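Local structure of serine protease inhibitor 2 (Anopheles gambiae, 3PZF) at residues I234-Y239 / A245-L250. The protein inhibits clip-domain serine proteases that activate phenoloxidases, and so restrains melanization in the mosquito's immune response. Sequence-based numbering, arbitrary orientation.
Sequences ILRLPY and AMYFIL
Arg236 lies over one face of the Tyr247 ring, its CB 4.1 Å from the ring centroid in a CH-pi contact. With CG anti to the backbone N (chi1 171°) and the chain extended as far as NE, its methylenes run along the ring until CD is 3.6 Å from Tyr247 OH. The guanidinium, turned 65° from the ring plane, reaches on to a salt bridge with Glu381. An arginine suits this place because its apolar stem can cover an aromatic face while its charge is met beyond it. Ile234 and Ile249 continue the same face of the hairpin side by side, CG1 to CG1 at 4.0 Å, and both pack on helix 266-274.

On the other face, Leu237 and Phe248 cross at about a right angle, the leucine's CD1 meeting Phe248 CE2 at 3.7 Å; Leu235 CD2 approaches CD2 of the same ring. These branched and flat apolar groups fill a buried layer that Phe222 and Phe374 extend. Beyond the strand end, Tyr239 crosses Met246 obliquely; the methionine chain, bent at its last torsion, brings CE 3.6 Å from Tyr239 OH. That hydroxyl is hydrogen-bonded to Ser346 of the hinge region, a reach suited to tyrosine's length and polar end.

Between the faces, Leu235 pairs with Phe248 and Leu237 with Met246 through two reciprocal backbone bonds each; the straightest, Leu237 N to Met246 O, opens 169° at the hydrogen. Strands 232-238 and 244-251 thus form an antiparallel beta hairpin in beta-sheet B of the serpin fold, with strands 211-227 and 374-380 at its two sides.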
ATOM      1  N   ILE A 234       5.391  17.043   9.352  1.00 20.26           N
ATOM      2  CA  ILE A 234       5.631  15.633   9.128  1.00 19.25           C
ATOM      3  C   ILE A 234       6.155  14.991  10.399  1.00 25.50           C
ATOM      4  O   ILE A 234       7.012  15.552  11.068  1.00 22.78           O
ATOM      5  CB  ILE A 234       6.631  15.439   7.967  1.00 23.95           C
ATOM      6  CG1 ILE A 234       6.114  16.191   6.727  1.00 28.27           C
ATOM      7  CG2 ILE A 234       6.784  13.982   7.681  1.00 22.58           C
ATOM      8  CD1 ILE A 234       7.027  16.107   5.508  1.00 41.58           C
ATOM      9  N   LEU A 235       5.659  13.798  10.710  1.00 18.88           N
ATOM     10  CA  LEU A 235       6.014  13.088  11.948  1.00 18.43           C
ATOM     11  C   LEU A 235       6.309  11.624  11.659  1.00 24.25           C
ATOM     12  O   LEU A 235       5.624  11.004  10.850  1.00 23.17           O
ATOM     13  CB  LEU A 235       4.832  13.171  12.944  1.00 19.70           C
ATOM     14  CG  LEU A 235       4.935  12.309  14.206  1.00 20.67           C
ATOM     15  CD1 LEU A 235       5.895  12.940  15.252  1.00 23.85           C
ATOM     16  CD2 LEU A 235       3.558  12.126  14.865  1.00 21.68           C
ATOM     17  N   ARG A 236       7.288  11.062  12.363  1.00 20.29           N
ATOM     18  CA  ARG A 236       7.623   9.644  12.234  1.00 18.96           C
ATOM     19  C   ARG A 236       7.376   8.922  13.550  1.00 24.21           C
ATOM     20  O   ARG A 236       7.967   9.299  14.567  1.00 21.64           O
ATOM     21  CB  ARG A 236       9.127   9.510  11.864  1.00 18.91           C
ATOM     22  CG  ARG A 236       9.659   8.065  11.913  1.00 17.68           C
ATOM     23  CD  ARG A 236      11.208   8.096  11.678  1.00 20.92           C
ATOM     24  NE  ARG A 236      11.849   6.788  11.776  1.00 22.26           N
ATOM     25  CZ  ARG A 236      12.343   6.274  12.890  1.00 25.71           C
ATOM     26  NH1 ARG A 236      12.275   6.960  14.025  1.00 23.97           N
ATOM     27  NH2 ARG A 236      12.954   5.089  12.861  1.00 26.72           N
ATOM     28  N   LEU A 237       6.526   7.885  13.528  1.00 20.58           N
ATOM     29  CA  LEU A 237       6.363   6.969  14.662  1.00 22.07           C
ATOM     30  C   LEU A 237       6.864   5.589  14.252  1.00 22.36           C
ATOM     31  O   LEU A 237       6.249   4.934  13.400  1.00 21.81           O
ATOM     32  CB  LEU A 237       4.885   6.834  15.081  1.00 18.57           C
ATOM     33  CG  LEU A 237       4.218   8.147  15.494  1.00 20.69           C
ATOM     34  CD1 LEU A 237       2.783   7.817  16.037  1.00 19.29           C
ATOM     35  CD2 LEU A 237       5.069   8.927  16.524  1.00 23.98           C
ATOM     36  N   PRO A 238       7.976   5.154  14.839  1.00 19.15           N
ATOM     37  CA  PRO A 238       8.580   3.862  14.505  1.00 22.23           C
ATOM     38  C   PRO A 238       7.835   2.686  15.128  1.00 23.41           C
ATOM     39  O   PRO A 238       7.264   2.832  16.203  1.00 23.56           O
ATOM     40  CB  PRO A 238       9.970   3.970  15.131  1.00 24.07           C
ATOM     41  CG  PRO A 238       9.779   4.931  16.284  1.00 27.23           C
ATOM     42  CD  PRO A 238       8.838   5.942  15.746  1.00 27.32           C
ATOM     43  N   TYR A 239       7.858   1.535  14.457  1.00 21.80           N
ATOM     44  CA  TYR A 239       7.416   0.286  15.060  1.00 19.58           C
ATOM     45  C   TYR A 239       8.607  -0.523  15.574  1.00 23.86           C
ATOM     46  O   TYR A 239       9.713  -0.390  15.055  1.00 26.26           O
ATOM     47  CB  TYR A 239       6.676  -0.570  14.022  1.00 19.52           C
ATOM     48  CG  TYR A 239       5.364  -0.011  13.525  1.00 18.98           C
ATOM     49  CD1 TYR A 239       4.178  -0.219  14.232  1.00 20.99           C
ATOM     50  CD2 TYR A 239       5.301   0.678  12.324  1.00 20.01           C
ATOM     51  CE1 TYR A 239       2.967   0.268  13.755  1.00 21.96           C
ATOM     52  CE2 TYR A 239       4.089   1.159  11.836  1.00 21.07           C
ATOM     53  CZ  TYR A 239       2.934   0.956  12.558  1.00 20.26           C
ATOM     54  OH  TYR A 239       1.731   1.435  12.076  1.00 22.24           O
ATOM     55  N   ALA A 245       8.347   2.072   9.965  1.00 18.62           N
ATOM     56  CA  ALA A 245       7.836   3.259  10.682  1.00 19.15           C
ATOM     57  C   ALA A 245       6.630   3.820   9.960  1.00 21.58           C
ATOM     58  O   ALA A 245       6.504   3.618   8.771  1.00 20.08           O
ATOM     59  CB  ALA A 245       8.958   4.324  10.766  1.00 22.69           C
ATOM     60  N   MET A 246       5.705   4.478  10.668  1.00 18.19           N
ATOM     61  CA  MET A 246       4.608   5.162   9.998  1.00 16.73           C
ATOM     62  C   MET A 246       4.908   6.641   9.975  1.00 19.37           C
ATOM     63  O   MET A 246       5.218   7.240  11.005  1.00 20.79           O
ATOM     64  CB  MET A 246       3.245   4.928  10.678  1.00 17.96           C
ATOM     65  CG  MET A 246       2.098   5.655   9.949  1.00 18.93           C
ATOM     66  SD  MET A 246       0.419   5.219  10.568  1.00 22.07           S
ATOM     67  CE  MET A 246       0.089   3.644   9.785  1.00 20.18           C
ATOM     68  N   TYR A 247       4.791   7.245   8.799  1.00 16.57           N
ATOM     69  CA  TYR A 247       4.931   8.694   8.689  1.00 14.78           C
ATOM     70  C   TYR A 247       3.575   9.345   8.515  1.00 18.03           C
ATOM     71  O   TYR A 247       2.682   8.757   7.897  1.00 19.82           O
ATOM     72  CB  TYR A 247       5.788   9.049   7.482  1.00 15.39           C
ATOM     73  CG  TYR A 247       7.282   8.908   7.673  1.00 20.37           C
ATOM     74  CD1 TYR A 247       7.921   7.690   7.430  1.00 18.86           C
ATOM     75  CD2 TYR A 247       8.072  10.005   8.076  1.00 20.02           C
ATOM     76  CE1 TYR A 247       9.318   7.562   7.591  1.00 21.81           C
ATOM     77  CE2 TYR A 247       9.459   9.876   8.217  1.00 20.69           C
ATOM     78  CZ  TYR A 247      10.070   8.659   7.986  1.00 23.12           C
ATOM     79  OH  TYR A 247      11.467   8.586   8.126  1.00 25.67           O
ATOM     80  N   PHE A 248       3.404  10.541   9.097  1.00 16.67           N
ATOM     81  CA  PHE A 248       2.157  11.296   8.992  1.00 17.46           C
ATOM     82  C   PHE A 248       2.491  12.639   8.381  1.00 19.75           C
ATOM     83  O   PHE A 248       3.425  13.297   8.841  1.00 23.36           O
ATOM     84  CB  PHE A 248       1.541  11.530  10.390  1.00 17.40           C
ATOM     85  CG  PHE A 248       1.231  10.251  11.132  1.00 18.80           C
ATOM     86  CD1 PHE A 248      -0.048   9.715  11.108  1.00 18.94           C
ATOM     87  CD2 PHE A 248       2.239   9.551  11.795  1.00 21.82           C
ATOM     88  CE1 PHE A 248      -0.324   8.523  11.758  1.00 22.64           C
ATOM     89  CE2 PHE A 248       1.957   8.352  12.450  1.00 18.18           C
ATOM     90  CZ  PHE A 248       0.667   7.848  12.443  1.00 19.06           C
ATOM     91  N   ILE A 249       1.735  13.057   7.373  1.00 19.45           N
ATOM     92  CA  ILE A 249       1.887  14.402   6.806  1.00 17.52           C
ATOM     93  C   ILE A 249       0.586  15.156   7.037  1.00 22.46           C
ATOM     94  O   ILE A 249      -0.439  14.809   6.447  1.00 19.00           O
ATOM     95  CB  ILE A 249       2.199  14.355   5.310  1.00 20.18           C
ATOM     96  CG1 ILE A 249       3.525  13.594   5.078  1.00 23.34           C
ATOM     97  CG2 ILE A 249       2.248  15.771   4.717  1.00 21.60           C
ATOM     98  CD1 ILE A 249       3.831  13.293   3.568  1.00 22.38           C
ATOM     99  N   LEU A 250       0.655  16.175   7.901  1.00 18.29           N
ATOM    100  CA  LEU A 250      -0.527  16.905   8.367  1.00 20.33           C
ATOM    101  C   LEU A 250      -0.450  18.308   7.794  1.00 22.16           C
ATOM    102  O   LEU A 250       0.393  19.109   8.217  1.00 20.66           O
ATOM    103  CB  LEU A 250      -0.532  16.956   9.896  1.00 18.90           C
ATOM    104  CG  LEU A 250      -1.630  17.822  10.560  1.00 21.71           C
ATOM    105  CD1 LEU A 250      -3.024  17.224  10.344  1.00 20.17           C
ATOM    106  CD2 LEU A 250      -1.340  17.964  12.044  1.00 22.93           C
TER